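Local coordinates for heroin esterase (Rhodococcus sp., PDB 1LZL), which probably hydrolyses the acetyl ester bonds of heroin, as a bacterial acetyl esterase of the alpha/beta hydrolase fold, at residues Gly48-Glu53 with Phe69-Asn74; Pro57-Asp62 with Pro129-Tyr134; Leu82-Gly87 with Val113-Tyr118; Leu165-Val170 with Gln184-Pro189. All blocks are in the same frame, centred on the assembly; numbering follows the deposited sequence. Where two conformers were deposited one is given.

Contact 1 (Gly48-Glu53 with Phe69-Asn74); sequences GVSLRE and FVTPDN
Val49 and Val70 meet on one face of a beta hairpin, strands 49-56 and 65-72, at the margin of the alpha/beta hydrolase sheet. The valine side chains cross obliquely, CG2 of Val49 lying 4.0 Å from CG1 of Val70. The other methyl of Val70, CG2, turns to Leu51 CD1 at 4.1 Å, and Ala106 of helix 99-109 packs on both valines. On the face of Arg52 and Phe69 the two long side chains run side by side, pointing the same way. Arg52 stretches out until NH2 is 4.0 Å from Phe69 CE2, its guanidinium plane turned 84° from the ring. Further along this face, Thr71 OG1 sits between its own backbone N and carbonyl carbon (chi1 52°), which turns it toward a water 3.2 Å away. In the conformer described, Ser50 OG meets the same water, and the water donates to Asp73 OD1. With an alanine in place of Asp73, this water would probably lose the carboxylate it donates to and the hydroxyls around it would be held less firmly. The hairpin pairing runs on past the strands: Asp73 N gives Gly48 O a nearly straight 2.9 Å hydrogen bond (176°).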
# COMPACT_ATOMS: atom_id res chain seq x y z
N GLY A 48 3.79 14.59 -19.43
CA GLY A 48 2.47 15.01 -19.13
C GLY A 48 2.21 15.19 -17.65
O GLY A 48 1.06 15.42 -17.29
N VAL A 49 3.17 15.09 -16.76
CA VAL A 49 2.90 15.32 -15.34
C VAL A 49 4.03 16.13 -14.73
O VAL A 49 5.08 16.27 -15.37
CB VAL A 49 2.72 14.03 -14.51
CG1 VAL A 49 1.68 13.11 -15.12
CG2 VAL A 49 4.06 13.30 -14.35
N SER A 50 3.80 16.69 -13.53
CA SER A 50 4.89 17.34 -12.80
C SER A 50 4.89 16.87 -11.34
O SER A 50 3.82 16.47 -10.86
CB SER A 50 4.86 18.85 -12.91
OG SER A 50 3.84 19.45 -12.17
N LEU A 51 6.04 16.89 -10.71
CA LEU A 51 6.22 16.42 -9.33
C LEU A 51 6.80 17.55 -8.52
O LEU A 51 7.79 18.18 -8.92
CB LEU A 51 7.11 15.16 -9.33
CG LEU A 51 7.21 14.33 -8.03
CD1 LEU A 51 7.68 12.92 -8.28
CD2 LEU A 51 8.16 14.95 -7.03
N ARG A 52 6.21 17.81 -7.36
CA ARG A 52 6.88 18.77 -6.48
C ARG A 52 6.73 18.21 -5.06
O ARG A 52 5.89 17.36 -4.83
CB ARG A 52 6.35 20.18 -6.55
CG ARG A 52 4.97 20.42 -5.94
CD ARG A 52 4.55 21.88 -6.07
NE ARG A 52 3.09 21.97 -6.02
CZ ARG A 52 2.38 22.53 -5.07
NH1 ARG A 52 3.00 23.09 -4.03
NH2 ARG A 52 1.04 22.55 -5.11
N GLU A 53 7.58 18.70 -4.18
CA GLU A 53 7.53 18.19 -2.82
C GLU A 53 6.69 19.06 -1.91
O GLU A 53 6.87 20.27 -1.88
CB GLU A 53 8.96 18.11 -2.29
CG GLU A 53 9.09 17.46 -0.91
CD GLU A 53 10.59 17.34 -0.64
OE1 GLU A 53 11.22 16.53 -1.36
OE2 GLU A 53 11.12 18.04 0.25
N PHE A 69 4.27 14.96 -4.68
CA PHE A 69 2.94 15.38 -5.14
C PHE A 69 2.98 15.53 -6.65
O PHE A 69 3.63 16.43 -7.23
CB PHE A 69 2.57 16.68 -4.44
CG PHE A 69 1.17 17.17 -4.73
CD1 PHE A 69 0.09 16.36 -4.42
CD2 PHE A 69 0.91 18.43 -5.27
CE1 PHE A 69 -1.23 16.77 -4.62
CE2 PHE A 69 -0.38 18.85 -5.51
CZ PHE A 69 -1.45 18.01 -5.21
N VAL A 70 2.32 14.60 -7.31
CA VAL A 70 2.28 14.41 -8.75
C VAL A 70 0.99 14.99 -9.29
O VAL A 70 -0.12 14.62 -8.85
CB VAL A 70 2.42 12.93 -9.14
CG1 VAL A 70 2.56 12.77 -10.67
CG2 VAL A 70 3.62 12.29 -8.43
N THR A 71 1.12 15.92 -10.23
CA THR A 71 -0.10 16.50 -10.82
C THR A 71 -0.10 16.41 -12.34
O THR A 71 0.94 16.45 -13.01
CB THR A 71 -0.29 17.96 -10.37
OG1 THR A 71 0.94 18.66 -10.64
CG2 THR A 71 -0.49 18.04 -8.86
N PRO A 72 -1.24 16.23 -12.95
CA PRO A 72 -1.24 16.13 -14.41
C PRO A 72 -1.11 17.53 -15.02
O PRO A 72 -1.65 18.48 -14.48
CB PRO A 72 -2.64 15.59 -14.69
CG PRO A 72 -3.47 15.97 -13.53
CD PRO A 72 -2.60 16.10 -12.34
N ASP A 73 -0.40 17.69 -16.12
CA ASP A 73 -0.30 19.03 -16.72
C ASP A 73 -1.60 19.44 -17.40
O ASP A 73 -2.43 18.59 -17.74
CB ASP A 73 0.86 19.05 -17.71
CG ASP A 73 2.20 18.74 -17.06
OD1 ASP A 73 2.37 18.85 -15.82
OD2 ASP A 73 3.11 18.38 -17.85
N ASN A 74 -1.86 20.71 -17.66
CA ASN A 74 -3.02 21.12 -18.45
C ASN A 74 -4.32 20.83 -17.75
O ASN A 74 -5.28 20.42 -18.43
CB ASN A 74 -3.17 20.36 -19.77
CG ASN A 74 -2.33 20.80 -20.94
OD1 ASN A 74 -1.14 20.47 -20.96
ND2 ASN A 74 -2.95 21.50 -21.88
O HOH W 1 1.19 19.51 -13.68

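Contact 2 (Pro57-Asp62 with Pro129-Tyr134)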
# COMPACT_ATOMS: atom_id res chain seq x y z
N PRO A 57 2.92 18.85 8.24
CA PRO A 57 3.33 18.78 9.65
C PRO A 57 3.03 17.40 10.24
O PRO A 57 1.96 16.82 10.03
CB PRO A 57 2.48 19.89 10.29
CG PRO A 57 2.17 20.84 9.16
CD PRO A 57 2.00 19.98 7.95
N GLY A 58 4.00 16.80 10.97
CA GLY A 58 3.75 15.52 11.61
C GLY A 58 2.78 15.65 12.80
O GLY A 58 2.53 16.77 13.26
N LEU A 59 2.27 14.50 13.26
CA LEU A 59 1.47 14.49 14.50
C LEU A 59 2.34 14.68 15.73
O LEU A 59 3.53 14.38 15.70
CB LEU A 59 0.71 13.18 14.72
CG LEU A 59 -0.24 12.78 13.61
CD1 LEU A 59 -1.15 11.62 14.09
CD2 LEU A 59 -1.10 13.88 13.03
N ASP A 60 1.74 15.17 16.85
CA ASP A 60 2.52 15.34 18.10
C ASP A 60 3.76 16.17 17.85
O ASP A 60 3.71 17.19 17.11
CB ASP A 60 2.87 13.97 18.71
CG ASP A 60 1.67 13.28 19.33
OD1 ASP A 60 0.62 13.95 19.48
OD2 ASP A 60 1.75 12.06 19.64
N GLY A 61 4.93 15.82 18.36
CA GLY A 61 6.08 16.68 17.96
C GLY A 61 6.88 16.09 16.81
O GLY A 61 8.11 16.37 16.73
N ASP A 62 6.21 15.25 16.01
CA ASP A 62 6.96 14.51 15.00
C ASP A 62 7.45 15.41 13.90
O ASP A 62 6.87 16.45 13.63
CB ASP A 62 6.04 13.41 14.41
CG ASP A 62 5.72 12.29 15.37
OD1 ASP A 62 6.31 12.24 16.48
OD2 ASP A 62 4.90 11.44 14.97
N PRO A 129 4.67 5.40 11.84
CA PRO A 129 4.40 5.35 10.39
C PRO A 129 2.95 5.62 10.04
O PRO A 129 2.70 6.33 9.04
CB PRO A 129 4.84 3.92 9.99
CG PRO A 129 5.94 3.65 10.99
CD PRO A 129 5.31 4.17 12.31
N VAL A 130 1.99 5.04 10.79
CA VAL A 130 0.61 5.34 10.41
C VAL A 130 0.31 6.79 10.76
O VAL A 130 -0.44 7.45 10.04
CB VAL A 130 -0.40 4.36 11.06
CG1 VAL A 130 -0.63 4.68 12.51
CG2 VAL A 130 -1.71 4.36 10.26
N ASN A 131 0.92 7.33 11.84
CA ASN A 131 0.71 8.74 12.17
C ASN A 131 1.21 9.63 11.03
O ASN A 131 0.57 10.67 10.73
CB ASN A 131 1.35 9.13 13.51
CG ASN A 131 0.55 8.55 14.70
OD1 ASN A 131 -0.59 8.11 14.50
ND2 ASN A 131 1.15 8.59 15.89
N ASP A 132 2.31 9.28 10.38
CA ASP A 132 2.81 10.10 9.26
C ASP A 132 1.81 10.08 8.11
O ASP A 132 1.59 11.09 7.44
CB ASP A 132 4.15 9.56 8.74
CG ASP A 132 5.26 9.73 9.77
OD1 ASP A 132 5.12 10.55 10.72
OD2 ASP A 132 6.32 9.05 9.59
N CYS A 133 1.19 8.91 7.87
CA CYS A 133 0.23 8.82 6.75
C CYS A 133 -1.02 9.65 7.09
O CYS A 133 -1.58 10.32 6.21
CB CYS A 133 -0.11 7.35 6.52
SG CYS A 133 1.31 6.39 5.86
N TYR A 134 -1.43 9.56 8.36
CA TYR A 134 -2.65 10.33 8.72
C TYR A 134 -2.33 11.83 8.72
O TYR A 134 -3.18 12.62 8.30
CB TYR A 134 -3.22 9.83 10.04
CG TYR A 134 -4.49 10.49 10.48
CD1 TYR A 134 -5.62 10.35 9.69
CD2 TYR A 134 -4.55 11.23 11.64
CE1 TYR A 134 -6.81 10.95 10.05
CE2 TYR A 134 -5.77 11.84 12.01
CZ TYR A 134 -6.86 11.67 11.21
OH TYR A 134 -8.09 12.27 11.53
O HOH W 2 3.49 11.94 12.57
O HOH W 3 3.85 9.43 16.46
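Leu59 packs against the side chain of Asn131 in van der Waals contact, where the connection between hairpin strands 49-56 and 65-72 leans on helix 128-142. Their side chains cross at about a right angle. Leu59 has CG anti to its carbonyl carbon (chi1 -58°), and from there its CD1 reaches the amide of Asn131, 3.6 Å from Asn131 CG. The same methyl comes to the edge of the Tyr134 ring, near its plane, at 4.2 Å from Tyr134 CD2, while Ala135 and Leu138 of the helix also touch Leu59.

Within the loop, a type II' beta turn from Leu59 to Asp62 is closed by a backbone hydrogen bond from Asp62 N to Leu59 O of 2.8 Å. The turn sets the Leu59 and Asp62 side chains toward the helix.

The polar part passes through water, with no direct hydrogen bond between the two segments. One water accepts from Leu59 N and donates to both Asp62 OD2 and Asp132 OD1, at 2.8 Å from each. A second donates to Asp62 OD2 at 2.7 Å and accepts from Asn131 ND2 at 2.9 Å.

Charge is the remaining element. Asp62 OD2 and Asp132 OD1 come within 4.3 Å, but Arg119 forms salt bridges to both residues, through NH2 to Asp62 and NE to Asp132. Asp62 OD2 thus has two waters and a guanidinium nitrogen around it. The arginine would be expected to offset the repulsion and keep both carboxylates ionised, so that loop and helix are joined by a shared cation and bridging water.

Contact 3 (Leu82-Gly87 with Val113-Tyr118); sequences LLWIHG and VANVEY
Tyr118 OH donates to His86 O across 2.7 Å, from above the carbonyl plane, joining the chain just past the ends of two parallel strands in a beta-alpha-beta unit (strand 79-85, helix 99-109, strand 112-116). Three backbone bonds, Ala114 N to Leu82 O, Trp84 N to Ala114 O and Val116 N to Trp84 O, pair the strands. Beyond them the His86 and Tyr118 rings form an offset stack, with centroids 4.4 Å apart and planes at 17°, and the tyrosine hydroxyl lies over one face of the imidazole. His86 holds CG between its backbone N and carbonyl carbon (chi1 71°), which swings the ring back over its own chain. There ND1 donates to a lone pair of Gly87 O at 2.7 Å, in the ring plane, while NE2 meets a water shared with Tyr118 O and Glu117 OE1, which also accepts from Ala95 N. An alanine instead of His86 would probably cost Gly87 O its bond from ND1, take one of the water's partners and leave the tyrosine ring without its stack. His86 and Gly87 open an HGGG sequence, which in hormone-sensitive-lipase relatives shapes the oxyanion hole.

The packing is tight, with Leu83 CD1 only 3.4 Å from Val116 CG2. Asn115, whose ND2 bonds to Ala95 O, puts OD1 at the edge of the Trp84 ring and takes a 2.7 Å hydrogen bond from a second water, which accepts from His86 N at 2.8 Å.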
# COMPACT_ATOMS: atom_id res chain seq x y z
N LEU A 82 -5.28 10.87 -4.98
CA LEU A 82 -4.98 9.58 -4.38
C LEU A 82 -3.83 9.81 -3.39
O LEU A 82 -2.76 10.22 -3.84
CB LEU A 82 -4.57 8.57 -5.44
CG LEU A 82 -3.98 7.24 -4.95
CD1 LEU A 82 -5.01 6.45 -4.13
CD2 LEU A 82 -3.46 6.46 -6.16
N LEU A 83 -4.05 9.55 -2.11
CA LEU A 83 -2.95 9.50 -1.15
C LEU A 83 -2.38 8.09 -1.29
O LEU A 83 -3.10 7.12 -1.10
CB LEU A 83 -3.48 9.78 0.26
CG LEU A 83 -2.43 9.87 1.36
CD1 LEU A 83 -1.76 11.21 1.39
CD2 LEU A 83 -3.04 9.65 2.76
N TRP A 84 -1.11 7.95 -1.64
CA TRP A 84 -0.52 6.66 -1.93
C TRP A 84 0.60 6.36 -0.95
O TRP A 84 1.38 7.26 -0.60
CB TRP A 84 0.08 6.66 -3.37
CG TRP A 84 0.68 5.30 -3.65
CD1 TRP A 84 1.98 4.97 -3.71
CD2 TRP A 84 -0.08 4.11 -3.87
NE1 TRP A 84 2.11 3.64 -3.97
CE2 TRP A 84 0.87 3.09 -4.08
CE3 TRP A 84 -1.43 3.79 -3.94
CZ2 TRP A 84 0.52 1.76 -4.34
CZ3 TRP A 84 -1.81 2.47 -4.19
CH2 TRP A 84 -0.82 1.46 -4.39
N ILE A 85 0.69 5.11 -0.52
CA ILE A 85 1.64 4.69 0.50
C ILE A 85 2.36 3.45 0.01
O ILE A 85 1.78 2.36 -0.23
CB ILE A 85 0.88 4.40 1.83
CG1 ILE A 85 -0.03 5.59 2.20
CG2 ILE A 85 1.84 4.04 2.93
CD1 ILE A 85 -1.03 5.25 3.30
N HIS A 86 3.68 3.57 -0.15
CA HIS A 86 4.48 2.49 -0.71
C HIS A 86 4.64 1.33 0.27
O HIS A 86 4.40 1.47 1.45
CB HIS A 86 5.89 2.97 -1.08
CG HIS A 86 6.77 3.27 0.11
ND1 HIS A 86 7.48 2.29 0.76
CD2 HIS A 86 7.12 4.45 0.72
CE1 HIS A 86 8.19 2.82 1.75
NE2 HIS A 86 8.00 4.13 1.76
N GLY A 87 5.04 0.17 -0.34
CA GLY A 87 5.23 -1.00 0.47
C GLY A 87 6.65 -1.28 0.90
O GLY A 87 7.49 -0.36 0.84
N VAL A 113 -1.73 12.98 -7.16
CA VAL A 113 -1.31 11.86 -6.33
C VAL A 113 -0.36 12.39 -5.27
O VAL A 113 0.65 13.04 -5.57
CB VAL A 113 -0.63 10.76 -7.16
CG1 VAL A 113 -0.23 9.63 -6.21
CG2 VAL A 113 -1.53 10.25 -8.29
N ALA A 114 -0.70 12.11 -4.01
CA ALA A 114 0.13 12.54 -2.87
C ALA A 114 0.83 11.28 -2.36
O ALA A 114 0.20 10.49 -1.64
CB ALA A 114 -0.75 13.19 -1.81
N ASN A 115 2.06 11.06 -2.78
CA ASN A 115 2.83 9.87 -2.44
C ASN A 115 3.66 10.09 -1.19
O ASN A 115 4.56 10.94 -1.15
CB ASN A 115 3.69 9.62 -3.68
CG ASN A 115 4.57 8.41 -3.62
OD1 ASN A 115 4.42 7.60 -2.70
ND2 ASN A 115 5.51 8.28 -4.55
N VAL A 116 3.31 9.39 -0.11
CA VAL A 116 3.80 9.79 1.24
C VAL A 116 5.12 9.16 1.67
O VAL A 116 5.26 7.92 1.66
CB VAL A 116 2.72 9.43 2.29
CG1 VAL A 116 3.17 9.88 3.67
CG2 VAL A 116 1.35 10.01 1.97
N GLU A 117 6.07 9.98 2.08
CA GLU A 117 7.34 9.50 2.64
C GLU A 117 7.19 9.27 4.14
O GLU A 117 7.48 10.13 4.96
CB GLU A 117 8.46 10.49 2.35
CG GLU A 117 9.84 9.91 2.67
CD GLU A 117 10.34 9.05 1.56
OE1 GLU A 117 10.04 7.85 1.53
OE2 GLU A 117 11.05 9.55 0.67
N TYR A 118 6.65 8.11 4.52
CA TYR A 118 6.54 7.81 5.95
C TYR A 118 7.84 7.32 6.53
O TYR A 118 8.72 6.80 5.80
CB TYR A 118 5.41 6.81 6.19
CG TYR A 118 5.54 5.46 5.52
CD1 TYR A 118 6.20 4.42 6.18
CD2 TYR A 118 5.03 5.24 4.26
CE1 TYR A 118 6.31 3.19 5.53
CE2 TYR A 118 5.11 4.01 3.60
CZ TYR A 118 5.77 3.00 4.26
OH TYR A 118 5.88 1.75 3.68
O HOH W 4 4.73 6.16 -0.41
O HOH W 5 8.99 6.13 3.26

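Contact 4 (Leu165-Val170 with Gln184-Pro189)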
# COMPACT_ATOMS: atom_id res chain seq x y z
N LEU A 165 -0.89 0.19 6.09
CA LEU A 165 -0.89 1.59 6.53
C LEU A 165 -2.09 2.35 5.96
O LEU A 165 -2.70 3.15 6.68
CB LEU A 165 0.40 2.26 6.08
CG LEU A 165 1.69 1.77 6.76
CD1 LEU A 165 2.93 2.28 6.04
CD2 LEU A 165 1.76 2.18 8.22
N ALA A 166 -2.45 2.09 4.68
CA ALA A 166 -3.65 2.72 4.11
C ALA A 166 -4.89 2.31 4.89
O ALA A 166 -5.72 3.15 5.29
CB ALA A 166 -3.72 2.28 2.66
N ALA A 167 -5.06 1.01 5.10
CA ALA A 167 -6.25 0.52 5.83
C ALA A 167 -6.27 1.09 7.24
O ALA A 167 -7.36 1.46 7.74
CB ALA A 167 -6.27 -0.99 5.86
N GLY A 168 -5.15 1.20 7.92
CA GLY A 168 -5.12 1.78 9.25
C GLY A 168 -5.42 3.27 9.25
O GLY A 168 -6.15 3.77 10.16
N THR A 169 -4.88 3.97 8.25
CA THR A 169 -5.18 5.38 8.07
C THR A 169 -6.67 5.60 7.79
O THR A 169 -7.26 6.57 8.30
CB THR A 169 -4.34 5.93 6.91
OG1 THR A 169 -2.95 5.81 7.32
CG2 THR A 169 -4.64 7.41 6.69
N VAL A 170 -7.28 4.74 7.00
CA VAL A 170 -8.72 4.87 6.69
C VAL A 170 -9.57 4.56 7.91
O VAL A 170 -10.55 5.30 8.14
CB VAL A 170 -9.06 3.99 5.47
CG1 VAL A 170 -10.59 3.84 5.30
CG2 VAL A 170 -8.43 4.57 4.21
N GLN A 184 -11.03 3.59 -1.00
CA GLN A 184 -9.90 2.89 -0.38
C GLN A 184 -9.32 1.87 -1.33
O GLN A 184 -10.08 1.02 -1.79
CB GLN A 184 -10.42 2.25 0.92
CG GLN A 184 -9.35 1.39 1.59
CD GLN A 184 -9.77 0.85 2.95
OE1 GLN A 184 -8.98 0.89 3.87
NE2 GLN A 184 -11.00 0.33 3.02
N PHE A 185 -8.01 1.90 -1.60
CA PHE A 185 -7.41 1.01 -2.59
C PHE A 185 -6.30 0.20 -1.92
O PHE A 185 -5.26 0.82 -1.56
CB PHE A 185 -6.90 1.85 -3.77
CG PHE A 185 -6.28 1.00 -4.86
CD1 PHE A 185 -4.95 0.59 -4.85
CD2 PHE A 185 -7.08 0.59 -5.92
CE1 PHE A 185 -4.45 -0.22 -5.85
CE2 PHE A 185 -6.56 -0.20 -6.93
CZ PHE A 185 -5.26 -0.63 -6.90
N LEU A 186 -6.51 -1.09 -1.79
CA LEU A 186 -5.60 -1.94 -1.04
C LEU A 186 -4.99 -3.00 -1.93
O LEU A 186 -5.71 -3.95 -2.33
CB LEU A 186 -6.37 -2.58 0.15
CG LEU A 186 -7.07 -1.57 1.08
CD1 LEU A 186 -7.75 -2.32 2.22
CD2 LEU A 186 -6.10 -0.52 1.64
N GLU A 187 -3.71 -2.88 -2.26
CA GLU A 187 -3.11 -3.88 -3.15
C GLU A 187 -2.24 -4.81 -2.33
O GLU A 187 -1.33 -4.31 -1.65
CB GLU A 187 -2.31 -3.11 -4.21
CG GLU A 187 -1.57 -3.90 -5.25
CD GLU A 187 -1.03 -3.03 -6.39
OE1 GLU A 187 -0.82 -1.81 -6.21
OE2 GLU A 187 -0.83 -3.65 -7.48
N ILE A 188 -2.48 -6.11 -2.44
CA ILE A 188 -1.75 -7.14 -1.68
C ILE A 188 -1.46 -6.67 -0.24
O ILE A 188 -0.35 -6.69 0.25
CB ILE A 188 -0.50 -7.63 -2.42
CG1 ILE A 188 0.58 -6.57 -2.76
CG2 ILE A 188 -0.94 -8.35 -3.68
CD1 ILE A 188 1.82 -7.09 -3.49
N PRO A 189 -2.50 -6.20 0.49
CA PRO A 189 -2.20 -5.54 1.76
C PRO A 189 -1.69 -6.45 2.87
O PRO A 189 -2.11 -7.62 2.93
CB PRO A 189 -3.60 -4.99 2.18
CG PRO A 189 -4.58 -5.92 1.51
CD PRO A 189 -3.95 -6.22 0.16
O HOH W 6 -9.61 0.05 6.39
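Gln184 OE1 rests against helix 161-176, 3.4 Å from Ala167 CA and 3.5 Å from Val170 CB. The helix belongs to a beta-alpha-beta unit, strand 153-159, helix 161-176, strand 183-187, and it follows the GxSxG turn that probably carries the nucleophilic serine, as in other alpha/beta hydrolases. Leu186 forks over the small residues at its side: CD2 lies 3.8 Å from Ala166 CB, and CD1 lies 4.1 Å from Ala167 CB. With alanines at these two positions, helix 165-170 and strand 184-187 pass 8.6 Å apart between axes, running in nearly opposite directions (154°).

The amide needs more than carbon around it. A water between the segments supplies this, donating to Gln184 OE1 at 2.7 Å and to Ala167 O. With CG anti to the backbone N (chi1 175°) and the chain extended beyond it, the Gln184 amide spans the gap to the helix, and a hydrogen bond from NE2 to Thr252 OG1 of the next strand holds the other amide atom.

Farther out, Val156 of strand 153-159 touches both Ala166 and Val170, and Pro250 also meets Val170. On another side of the helix Thr169 faces Val130 and Cys133 of helix 128-142. Its hydroxyl is turned back onto its own helix: OG1 donates to Leu165 O at 2.7 Å, while Thr169 N reaches that oxygen from the opposite face of the carbonyl plane.

Contacts 1, 3 and 4 all involve the same sheet, and run from its margin to its interior. Contact 1 is partly buried, its centre about 21 Å from that of the chain, and one of its faces is mixed, with hydroxyls, an arginine and a phenylalanine. Contacts 3 and 4 are buried, their centres about 8 and 6 Å from the chain's. Contact 3 pairs neighbouring strands, whereas contact 4 sets a helix against the sheet, with no direct hydrogen bond between its segments. Contact 2, also partly buried, combines a leucine's packing with water and charge. Val70 of contact 1 reaches contact 3 through a probable backbone bond to Val113. Cys133 of contact 2 packs on Ile85 and Thr169, and Tyr118 meets Leu165, linking contacts 2, 3 and 4.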